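Long-range contacts in MmeI (Methylophilus methylotrophus, PDB 5HR4), which binds DNA as a Type IIL restriction-modification enzyme and probably methylates the exocyclic amino group of adenine with S-adenosyl-L-methionine as methyl donor: residues Ala579-Ile584 with Glu806-Tyr811; Val623-Cys628 with Thr898-Thr903; Asn562-Thr567 with Pro617-Gly622. All coordinates share one frame; numbering follows the deposited sequence.

Interaction 1: Ala579-Ile584 with Glu806-Tyr811. With nucleotides of chain B; nucleotides of chain C.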
loop_
_atom_site.group_PDB
_atom_site.type_symbol
_atom_site.label_atom_id
_atom_site.label_comp_id
_atom_site.label_asym_id
_atom_site.label_seq_id
_atom_site.Cartn_x
_atom_site.Cartn_y
_atom_site.Cartn_z
ATOM N N ALA A 579 -1.658 7.635 2.598
ATOM C CA ALA A 579 -0.308 7.943 3.058
ATOM C C ALA A 579 0.358 6.625 3.427
ATOM O O ALA A 579 0.234 6.140 4.549
ATOM C CB ALA A 579 -0.341 8.884 4.230
ATOM N N VAL A 580 1.047 6.036 2.463
ATOM C CA VAL A 580 1.722 4.761 2.651
ATOM C C VAL A 580 2.889 4.737 1.670
ATOM O O VAL A 580 2.875 5.434 0.650
ATOM C CB VAL A 580 0.726 3.580 2.452
ATOM C CG1 VAL A 580 0.040 3.666 1.106
ATOM C CG2 VAL A 580 1.383 2.212 2.656
ATOM N N HIS A 581 3.927 3.978 2.020
ATOM C CA HIS A 581 5.096 3.764 1.184
ATOM C C HIS A 581 5.064 2.332 0.660
ATOM O O HIS A 581 4.696 1.412 1.396
ATOM C CB HIS A 581 6.386 4.029 1.976
ATOM C CG HIS A 581 6.708 5.486 2.151
ATOM N ND1 HIS A 581 7.933 5.929 2.608
ATOM C CD2 HIS A 581 5.968 6.597 1.912
ATOM C CE1 HIS A 581 7.933 7.253 2.638
ATOM N NE2 HIS A 581 6.752 7.683 2.223
ATOM N N CYS A 582 5.484 2.138 -0.596
ATOM C CA CYS A 582 5.224 0.907 -1.334
ATOM C C CYS A 582 6.486 0.220 -1.838
ATOM O O CYS A 582 7.573 0.801 -1.888
ATOM C CB CYS A 582 4.330 1.177 -2.539
ATOM S SG CYS A 582 2.732 1.659 -2.008
ATOM N N VAL A 583 6.306 -1.040 -2.223
ATOM C CA VAL A 583 7.262 -1.802 -3.004
ATOM C C VAL A 583 6.467 -2.516 -4.086
ATOM O O VAL A 583 5.233 -2.536 -4.064
ATOM C CB VAL A 583 8.055 -2.811 -2.154
ATOM C CG1 VAL A 583 8.930 -2.082 -1.158
ATOM C CG2 VAL A 583 7.098 -3.735 -1.426
ATOM N N ILE A 584 7.190 -3.060 -5.065
ATOM C CA ILE A 584 6.637 -3.943 -6.087
ATOM C C ILE A 584 7.524 -5.172 -6.130
ATOM O O ILE A 584 8.744 -5.045 -6.256
ATOM C CB ILE A 584 6.581 -3.289 -7.482
ATOM C CG1 ILE A 584 5.765 -2.000 -7.463
ATOM C CG2 ILE A 584 5.987 -4.262 -8.484
ATOM C CD1 ILE A 584 5.761 -1.254 -8.780
ATOM N N GLU A 806 6.058 4.215 7.472
ATOM C CA GLU A 806 6.336 4.628 6.099
ATOM C C GLU A 806 7.819 4.370 5.889
ATOM O O GLU A 806 8.216 3.256 5.540
ATOM C CB GLU A 806 5.977 6.102 5.821
ATOM C CG GLU A 806 4.524 6.359 5.370
ATOM C CD GLU A 806 4.253 7.790 4.832
ATOM O OE1 GLU A 806 4.947 8.760 5.243
ATOM O OE2 GLU A 806 3.316 7.936 3.998
ATOM N N SER A 807 8.655 5.362 6.180
ATOM C CA SER A 807 10.088 5.224 5.999
ATOM C C SER A 807 10.916 5.698 7.186
ATOM O O SER A 807 12.133 5.483 7.175
ATOM C CB SER A 807 10.533 5.972 4.728
ATOM O OG SER A 807 10.331 5.173 3.552
ATOM N N ARG A 808 10.315 6.324 8.207
ATOM C CA ARG A 808 11.114 6.726 9.360
ATOM C C ARG A 808 11.689 5.493 10.040
ATOM O O ARG A 808 11.106 4.410 10.002
ATOM C CB ARG A 808 10.301 7.529 10.376
ATOM C CG ARG A 808 9.116 8.199 9.834
ATOM C CD ARG A 808 9.393 9.518 9.223
ATOM N NE ARG A 808 8.280 9.785 8.329
ATOM C CZ ARG A 808 8.238 9.359 7.072
ATOM N NH1 ARG A 808 9.275 8.686 6.578
ATOM N NH2 ARG A 808 7.179 9.619 6.308
ATOM N N TYR A 809 12.873 5.654 10.635
ATOM C CA TYR A 809 13.409 4.591 11.463
ATOM C C TYR A 809 12.356 4.204 12.493
ATOM O O TYR A 809 11.645 5.062 13.021
ATOM C CB TYR A 809 14.692 5.045 12.162
ATOM C CG TYR A 809 15.771 5.571 11.258
ATOM C CD1 TYR A 809 15.905 5.099 9.956
ATOM C CD2 TYR A 809 16.662 6.546 11.699
ATOM C CE1 TYR A 809 16.881 5.579 9.113
ATOM C CE2 TYR A 809 17.650 7.032 10.865
ATOM C CZ TYR A 809 17.762 6.542 9.564
ATOM O OH TYR A 809 18.746 7.015 8.716
ATOM N N ARG A 810 12.224 2.905 12.747
ATOM C CA ARG A 810 11.480 2.413 13.906
ATOM C C ARG A 810 12.389 1.450 14.644
ATOM O O ARG A 810 12.738 0.394 14.112
ATOM C CB ARG A 810 10.169 1.721 13.531
ATOM C CG ARG A 810 9.432 1.256 14.777
ATOM C CD ARG A 810 8.164 0.466 14.494
ATOM N NE ARG A 810 7.207 1.264 13.761
ATOM C CZ ARG A 810 6.708 0.897 12.591
ATOM N NH1 ARG A 810 7.075 -0.268 12.076
ATOM N NH2 ARG A 810 5.830 1.673 11.955
ATOM N N TYR A 811 12.773 1.808 15.857
ATOM C CA TYR A 811 13.651 0.934 16.601
ATOM C C TYR A 811 12.824 -0.124 17.301
ATOM O O TYR A 811 11.633 0.061 17.555
ATOM C CB TYR A 811 14.472 1.734 17.615
ATOM C CG TYR A 811 15.710 1.004 18.069
ATOM C CD1 TYR A 811 15.649 0.084 19.100
ATOM C CD2 TYR A 811 16.947 1.224 17.456
ATOM C CE1 TYR A 811 16.781 -0.603 19.516
ATOM C CE2 TYR A 811 18.092 0.533 17.862
ATOM C CZ TYR A 811 17.999 -0.377 18.891
ATOM O OH TYR A 811 19.100 -1.080 19.315
ATOM P P DC B 8 -4.027 5.763 5.261
ATOM O OP1 DC B 8 -5.438 5.432 5.514
ATOM O OP2 DC B 8 -3.742 6.876 4.328
ATOM O "O5'" DC B 8 -3.277 6.070 6.636
ATOM C "C5'" DC B 8 -2.742 5.015 7.429
ATOM C "C4'" DC B 8 -2.589 5.475 8.866
ATOM O "O4'" DC B 8 -1.187 5.767 9.159
ATOM C "C3'" DC B 8 -3.363 6.741 9.216
ATOM O "O3'" DC B 8 -3.841 6.635 10.554
ATOM C "C2'" DC B 8 -2.294 7.828 9.079
ATOM C "C1'" DC B 8 -1.058 7.098 9.609
ATOM N N1 DC B 8 0.252 7.636 9.085
ATOM C C2 DC B 8 1.189 8.211 9.961
ATOM O O2 DC B 8 0.932 8.280 11.157
ATOM N N3 DC B 8 2.355 8.674 9.468
ATOM C C4 DC B 8 2.611 8.580 8.161
ATOM N N4 DC B 8 3.777 9.044 7.721
ATOM C C5 DC B 8 1.678 7.994 7.250
ATOM C C6 DC B 8 0.525 7.540 7.750
ATOM P P DC B 5 7.718 -3.599 12.960
ATOM O OP1 DC B 5 8.073 -4.516 11.847
ATOM O OP2 DC B 5 8.532 -2.423 13.315
ATOM O "O5'" DC B 5 6.281 -3.005 12.641
ATOM C "C5'" DC B 5 5.206 -3.859 12.392
ATOM C "C4'" DC B 5 3.927 -3.112 12.665
ATOM O "O4'" DC B 5 3.886 -2.722 14.040
ATOM C "C3'" DC B 5 3.813 -1.792 11.940
ATOM O "O3'" DC B 5 3.348 -2.018 10.642
ATOM C "C2'" DC B 5 2.790 -1.026 12.793
ATOM C "C1'" DC B 5 2.907 -1.714 14.161
ATOM N N1 DC B 5 3.307 -0.834 15.251
ATOM C C2 DC B 5 2.401 -0.582 16.282
ATOM O O2 DC B 5 1.276 -1.077 16.214
ATOM N N3 DC B 5 2.775 0.213 17.312
ATOM C C4 DC B 5 4.010 0.732 17.327
ATOM N N4 DC B 5 4.357 1.513 18.362
ATOM C C5 DC B 5 4.946 0.472 16.278
ATOM C C6 DC B 5 4.555 -0.317 15.278
ATOM P P DG C 6 11.227 13.497 14.725
ATOM O OP1 DG C 6 11.251 14.887 15.235
ATOM O OP2 DG C 6 12.491 12.798 14.355
ATOM O "O5'" DG C 6 10.429 12.454 15.666
ATOM C "C5'" DG C 6 9.828 12.855 16.845
ATOM C "C4'" DG C 6 8.396 12.344 16.938
ATOM O "O4'" DG C 6 7.743 12.363 15.659
ATOM C "C3'" DG C 6 8.195 10.943 17.512
ATOM O "O3'" DG C 6 7.193 11.063 18.454
ATOM C "C2'" DG C 6 7.707 10.130 16.323
ATOM C "C1'" DG C 6 6.979 11.187 15.507
ATOM N N9 DG C 6 6.967 10.902 14.086
ATOM C C8 DG C 6 8.024 11.085 13.225
ATOM N N7 DG C 6 7.747 10.772 12.000
ATOM C C5 DG C 6 6.421 10.358 12.039
ATOM C C6 DG C 6 5.586 9.912 10.997
ATOM O O6 DG C 6 5.862 9.782 9.805
ATOM N N1 DG C 6 4.316 9.588 11.452
ATOM C C2 DG C 6 3.896 9.692 12.757
ATOM N N2 DG C 6 2.626 9.338 12.995
ATOM N N3 DG C 6 4.672 10.119 13.754
ATOM C C4 DG C 6 5.922 10.428 13.320
#
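H581 and E806 both carry CG beside the backbone N (chi1 -78° and -88°), and this brings the imidazole flat beneath the glutamate chain. CB of E806 stands over the centre of the H581 ring in a CH-pi contact, 3.7 Å from the centroid, and its carboxylate lies over the CD2-NE2 side of the ring, the two planes 23° apart. At the ring edge, in its plane, ND1 of H581 shares a hydrogen bond of 2.7 Å with OG of S807. E806 OE1 also accepts the exocyclic N4 of DC8 of chain B at 2.8 Å and forms a salt bridge with R808 NH2 at 2.6 Å. R808, bent at chi2, uses R808 NE to donate to O6 of DG6 of chain C at 2.8 Å. A579 N grips OP2 of DC8 at 2.8 Å. Further along, R810 NH1 binds OP2 of DC5 of chain B at 2.9 Å while its guanidinium face covers C6 of that base; a leucine in its place would probably cost OP2 this hydrogen bond and a second phosphate, salt-bridged to NH2, its charged partner. E806 as acceptor and R808 as donor thus read complementary groups of a cytosine and a guanine on opposite strands, consistent with sequence recognition, while H581, from the methyltransferase part, packs under the glutamate's CB.

Interaction 2: Val623-Cys628 with Thr898-Thr903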
loop_
_atom_site.group_PDB
_atom_site.type_symbol
_atom_site.label_atom_id
_atom_site.label_comp_id
_atom_site.label_asym_id
_atom_site.label_seq_id
_atom_site.Cartn_x
_atom_site.Cartn_y
_atom_site.Cartn_z
ATOM N N VAL A 623 22.730 -11.760 0.642
ATOM C CA VAL A 623 22.495 -13.150 1.023
ATOM C C VAL A 623 21.053 -13.303 1.483
ATOM O O VAL A 623 20.368 -12.307 1.740
ATOM C CB VAL A 623 23.494 -13.609 2.104
ATOM C CG1 VAL A 623 24.908 -13.258 1.693
ATOM C CG2 VAL A 623 23.182 -12.997 3.446
ATOM N N ASP A 624 20.589 -14.550 1.582
ATOM C CA ASP A 624 19.200 -14.866 1.885
ATOM C C ASP A 624 18.958 -15.159 3.370
ATOM O O ASP A 624 17.960 -15.803 3.715
ATOM C CB ASP A 624 18.736 -16.044 1.030
ATOM C CG ASP A 624 18.005 -15.599 -0.222
ATOM O OD1 ASP A 624 18.261 -14.467 -0.676
ATOM O OD2 ASP A 624 17.166 -16.362 -0.750
ATOM N N VAL A 625 19.831 -14.688 4.247
ATOM C CA VAL A 625 19.664 -14.868 5.684
ATOM C C VAL A 625 18.738 -13.784 6.216
ATOM O O VAL A 625 18.912 -12.597 5.913
ATOM C CB VAL A 625 21.025 -14.818 6.393
ATOM C CG1 VAL A 625 20.837 -14.694 7.880
ATOM C CG2 VAL A 625 21.846 -16.044 6.048
ATOM N N ILE A 626 17.759 -14.182 7.021
ATOM C CA ILE A 626 16.804 -13.259 7.618
ATOM C C ILE A 626 17.110 -13.131 9.102
ATOM O O ILE A 626 17.359 -14.136 9.780
ATOM C CB ILE A 626 15.353 -13.728 7.400
ATOM C CG1 ILE A 626 15.026 -13.757 5.906
ATOM C CG2 ILE A 626 14.394 -12.820 8.147
ATOM C CD1 ILE A 626 13.594 -14.181 5.586
ATOM N N ALA A 627 17.083 -11.896 9.608
ATOM C CA ALA A 627 17.265 -11.637 11.034
ATOM C C ALA A 627 15.942 -11.845 11.775
ATOM O O ALA A 627 14.924 -11.237 11.421
ATOM C CB ALA A 627 17.793 -10.219 11.236
ATOM N N CYS A 628 15.950 -12.705 12.797
ATOM C CA CYS A 628 14.739 -13.090 13.520
ATOM C C CYS A 628 14.647 -12.370 14.854
ATOM O O CYS A 628 15.648 -12.215 15.553
ATOM C CB CYS A 628 14.698 -14.599 13.787
ATOM S SG CYS A 628 14.849 -15.675 12.345
ATOM N N THR A 898 28.921 -11.722 10.192
ATOM C CA THR A 898 29.056 -11.882 11.637
ATOM C C THR A 898 27.783 -12.450 12.256
ATOM O O THR A 898 27.829 -13.399 13.049
ATOM C CB THR A 898 29.388 -10.541 12.285
ATOM O OG1 THR A 898 30.309 -9.825 11.453
ATOM C CG2 THR A 898 29.997 -10.757 13.671
ATOM N N TYR A 899 26.635 -11.863 11.925
ATOM C CA TYR A 899 25.381 -12.374 12.458
ATOM C C TYR A 899 25.228 -13.857 12.168
ATOM O O TYR A 899 24.793 -14.625 13.031
ATOM C CB TYR A 899 24.204 -11.593 11.875
ATOM C CG TYR A 899 22.849 -12.167 12.223
ATOM C CD1 TYR A 899 22.239 -11.883 13.449
ATOM C CD2 TYR A 899 22.176 -12.987 11.330
ATOM C CE1 TYR A 899 20.997 -12.409 13.773
ATOM C CE2 TYR A 899 20.935 -13.517 11.645
ATOM C CZ TYR A 899 20.351 -13.229 12.866
ATOM O OH TYR A 899 19.112 -13.758 13.159
ATOM N N GLN A 900 25.604 -14.287 10.965
ATOM C CA GLN A 900 25.415 -15.690 10.619
ATOM C C GLN A 900 26.409 -16.587 11.354
ATOM O O GLN A 900 26.051 -17.691 11.790
ATOM C CB GLN A 900 25.523 -15.883 9.110
ATOM C CG GLN A 900 24.783 -17.116 8.659
ATOM C CD GLN A 900 24.828 -17.300 7.173
ATOM O OE1 GLN A 900 25.428 -16.492 6.450
ATOM N NE2 GLN A 900 24.195 -18.373 6.693
ATOM N N LYS A 901 27.663 -16.132 11.498
ATOM C CA LYS A 901 28.631 -16.889 12.287
ATOM C C LYS A 901 28.113 -17.128 13.700
ATOM O O LYS A 901 28.199 -18.247 14.218
ATOM C CB LYS A 901 29.981 -16.166 12.306
ATOM N N MET A 902 27.529 -16.097 14.322
ATOM C CA MET A 902 26.965 -16.251 15.662
ATOM C C MET A 902 25.697 -17.102 15.644
ATOM O O MET A 902 25.541 -18.008 16.469
ATOM C CB MET A 902 26.681 -14.880 16.267
ATOM C CG MET A 902 27.921 -14.068 16.523
ATOM S SD MET A 902 27.542 -12.503 17.317
ATOM C CE MET A 902 29.050 -12.212 18.244
ATOM N N THR A 903 24.772 -16.820 14.722
ATOM C CA THR A 903 23.535 -17.598 14.656
ATOM C C THR A 903 23.775 -19.051 14.270
ATOM O O THR A 903 22.858 -19.867 14.403
ATOM C CB THR A 903 22.546 -16.967 13.669
#
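V625 and Y899 meet where an extended loop, 623-628, lies against the C-terminal helix 888-903, a loop-on-helix contact joining the target recognition region to the C-terminal region. The valine approaches the tyrosine ring from its edge: CG1, anti to the backbone N at chi1 167°, lies in the ring plane and comes within 3.9 Å of CE2. Its other methyl, CG2, packs on the amide of Q900, 3.4 Å from NE2, where the extended glutamine chain reaches out from the next position of the helix. Past the valine, the far end of the tyrosine runs alongside the loop backbone, with OH 3.5 Å from CA of A627 and CB of A627 4.3 Å from CZ. C628 N gives this OH a weak hydrogen bond of 3.4 Å. Within the helix, CB of T903 covers part of one ring face, one turn on from Y899.

In the second shell, I626 points away from the helix 888-903 and packs on V547, S548 and W551 of helix 544-556, so the loop is held between two helices. D624 OD1 is hydrogen-bonded to N614 ND2, and T898 rests on P821. The loop backbone is fixed beside the weak bond as well: A627 N, one residue before C628, donates to OH of Y618, so that two tyrosine hydroxyls take consecutive peptide N-H groups.

Interaction 3: Asn562-Thr567 with Pro617-Gly622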
loop_
_atom_site.group_PDB
_atom_site.type_symbol
_atom_site.label_atom_id
_atom_site.label_comp_id
_atom_site.label_asym_id
_atom_site.label_seq_id
_atom_site.Cartn_x
_atom_site.Cartn_y
_atom_site.Cartn_z
ATOM N N ASN A 562 12.395 -12.009 -8.951
ATOM C CA ASN A 562 13.064 -11.712 -10.214
ATOM C C ASN A 562 13.285 -10.234 -10.461
ATOM O O ASN A 562 14.261 -9.870 -11.120
ATOM C CB ASN A 562 12.265 -12.301 -11.369
ATOM C CG ASN A 562 12.315 -13.800 -11.361
ATOM O OD1 ASN A 562 13.411 -14.380 -11.328
ATOM N ND2 ASN A 562 11.135 -14.455 -11.332
ATOM N N PHE A 563 12.402 -9.377 -9.971
ATOM C CA PHE A 563 12.676 -7.953 -9.987
ATOM C C PHE A 563 11.892 -7.342 -8.847
ATOM O O PHE A 563 10.987 -7.966 -8.295
ATOM C CB PHE A 563 12.317 -7.312 -11.329
ATOM C CG PHE A 563 10.836 -7.162 -11.561
ATOM C CD1 PHE A 563 10.163 -6.014 -11.146
ATOM C CD2 PHE A 563 10.121 -8.153 -12.207
ATOM C CE1 PHE A 563 8.804 -5.865 -11.366
ATOM C CE2 PHE A 563 8.753 -8.016 -12.425
ATOM C CZ PHE A 563 8.092 -6.874 -12.009
ATOM N N ALA A 564 12.250 -6.115 -8.494
ATOM C CA ALA A 564 11.625 -5.470 -7.352
ATOM C C ALA A 564 11.866 -3.977 -7.433
ATOM O O ALA A 564 12.962 -3.548 -7.796
ATOM C CB ALA A 564 12.180 -6.016 -6.029
ATOM N N HIS A 565 10.839 -3.203 -7.081
ATOM C CA HIS A 565 10.946 -1.768 -6.839
ATOM C C HIS A 565 11.063 -1.537 -5.340
ATOM O O HIS A 565 10.153 -1.891 -4.582
ATOM C CB HIS A 565 9.723 -1.016 -7.368
ATOM C CG HIS A 565 9.688 -0.855 -8.853
ATOM N ND1 HIS A 565 9.836 0.370 -9.469
ATOM C CD2 HIS A 565 9.502 -1.757 -9.847
ATOM C CE1 HIS A 565 9.760 0.213 -10.778
ATOM N NE2 HIS A 565 9.553 -1.068 -11.035
ATOM N N ARG A 566 12.148 -0.902 -4.912
ATOM C CA ARG A 566 12.270 -0.524 -3.515
ATOM C C ARG A 566 11.294 0.606 -3.182
ATOM O O ARG A 566 10.556 1.106 -4.039
ATOM C CB ARG A 566 13.698 -0.111 -3.205
ATOM C CG ARG A 566 14.674 -1.232 -3.244
ATOM C CD ARG A 566 16.026 -0.689 -2.895
ATOM N NE ARG A 566 16.123 -0.473 -1.461
ATOM C CZ ARG A 566 15.999 -1.452 -0.570
ATOM N NH1 ARG A 566 15.761 -2.688 -0.978
ATOM N NH2 ARG A 566 16.103 -1.203 0.725
ATOM N N THR A 567 11.312 1.017 -1.910
ATOM C CA THR A 567 10.304 1.914 -1.345
ATOM C C THR A 567 10.066 3.158 -2.202
ATOM O O THR A 567 11.016 3.836 -2.606
ATOM C CB THR A 567 10.759 2.333 0.050
ATOM O OG1 THR A 567 10.806 1.186 0.904
ATOM C CG2 THR A 567 9.842 3.366 0.623
ATOM N N PRO A 617 14.833 -11.186 0.455
ATOM C CA PRO A 617 13.506 -10.936 1.050
ATOM C C PRO A 617 13.345 -9.505 1.569
ATOM O O PRO A 617 12.216 -9.004 1.633
ATOM C CB PRO A 617 13.412 -11.983 2.171
ATOM C CG PRO A 617 14.815 -12.561 2.321
ATOM C CD PRO A 617 15.505 -12.371 1.010
ATOM N N TYR A 618 14.440 -8.822 1.916
ATOM C CA TYR A 618 14.426 -7.385 2.172
ATOM C C TYR A 618 14.495 -6.540 0.891
ATOM O O TYR A 618 14.510 -5.300 0.985
ATOM C CB TYR A 618 15.600 -6.995 3.075
ATOM C CG TYR A 618 15.716 -7.729 4.387
ATOM C CD1 TYR A 618 16.456 -8.896 4.493
ATOM C CD2 TYR A 618 15.099 -7.231 5.539
ATOM C CE1 TYR A 618 16.577 -9.549 5.715
ATOM C CE2 TYR A 618 15.203 -7.878 6.744
ATOM C CZ TYR A 618 15.946 -9.032 6.833
ATOM O OH TYR A 618 16.053 -9.679 8.052
ATOM N N LEU A 619 14.538 -7.180 -0.291
ATOM C CA LEU A 619 14.723 -6.527 -1.594
ATOM C C LEU A 619 16.094 -5.883 -1.729
ATOM O O LEU A 619 16.232 -4.850 -2.384
ATOM C CB LEU A 619 13.644 -5.487 -1.887
ATOM C CG LEU A 619 12.205 -5.929 -1.673
ATOM C CD1 LEU A 619 11.270 -4.798 -2.045
ATOM C CD2 LEU A 619 11.960 -7.148 -2.515
ATOM N N ARG A 620 17.117 -6.475 -1.124
ATOM C CA ARG A 620 18.484 -6.006 -1.287
ATOM C C ARG A 620 19.305 -6.997 -2.106
ATOM O O ARG A 620 18.973 -8.182 -2.229
ATOM C CB ARG A 620 19.163 -5.795 0.069
ATOM C CG ARG A 620 18.681 -4.587 0.845
ATOM C CD ARG A 620 19.520 -4.428 2.105
ATOM N NE ARG A 620 19.350 -5.585 2.976
ATOM C CZ ARG A 620 18.639 -5.575 4.099
ATOM N NH1 ARG A 620 18.050 -4.456 4.511
ATOM N NH2 ARG A 620 18.537 -6.679 4.825
ATOM N N ASP A 621 20.411 -6.508 -2.651
ATOM C CA ASP A 621 21.352 -7.399 -3.314
ATOM C C ASP A 621 22.254 -7.990 -2.236
ATOM O O ASP A 621 23.235 -7.377 -1.817
ATOM C CB ASP A 621 22.145 -6.663 -4.378
ATOM C CG ASP A 621 22.926 -7.607 -5.260
ATOM O OD1 ASP A 621 22.931 -8.819 -4.931
ATOM O OD2 ASP A 621 23.532 -7.135 -6.265
ATOM N N GLY A 622 21.907 -9.173 -1.759
ATOM C CA GLY A 622 22.737 -9.823 -0.776
ATOM C C GLY A 622 22.281 -11.235 -0.507
ATOM O O GLY A 622 21.537 -11.825 -1.296
#
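L619 and R566 bury the most surface here, with A564 adding a small apolar patch. L619 points at strand 560-569 from a backbone in the left-handed region (phi 66°), and its CD2 packs on CB of A564 at 3.7 Å while CD1 lies 4.0 Å from O of H565. The same leucine also rests on V583 and I585 of the neighbouring strand 581-588, so one side chain from the loop covers two strands of the sheet. R566 leaves the strand beside the leucine and bends at chi3 (77°), which carries NH1 over to the loop backbone. There the carbonyls of Y618 and L619 sit at the edge of its guanidinium, near the plane: NH1 gives Y618 O a weak hydrogen bond of 3.5 Å, and L619 O is 2.6 Å from NH1. R620 points its CB away from the strand, its CG still near R566 NH1, with its NH2 over the rim of the Y618 ring and its NH1 bonded to O of N800. Strands 560-569 and 581-588 form the antiparallel hairpin, with the later strand inserted between the earlier one and strand 532-538, that marks the Rossmann-like fold of S-adenosylmethionine-dependent methyltransferases, and L619 packs across both.

How the interactions relate
Interaction 3 is the buried one, interaction 1 is partly buried beside the DNA, and interaction 2 lies farthest out, its centre about 28 Å from the centre of the chain and with exposed residues taking part. Interactions 1 and 3 share the methyltransferase sheet: their strands are neighbours, probably hydrogen-bonded through I584 O and H565 N, 2.9 Å apart, and S807 also packs on T567. Interactions 2 and 3 share one continuous loop, 617-628, within which I626 packs on P617. The chemistry follows position: charged side chains tied to bases and phosphates, with a histidine stacked behind the glutamate, in interaction 1, a buried leucine with arginine at backbone carbonyls in interaction 3, and mostly apolar contact with one weak bond in interaction 2.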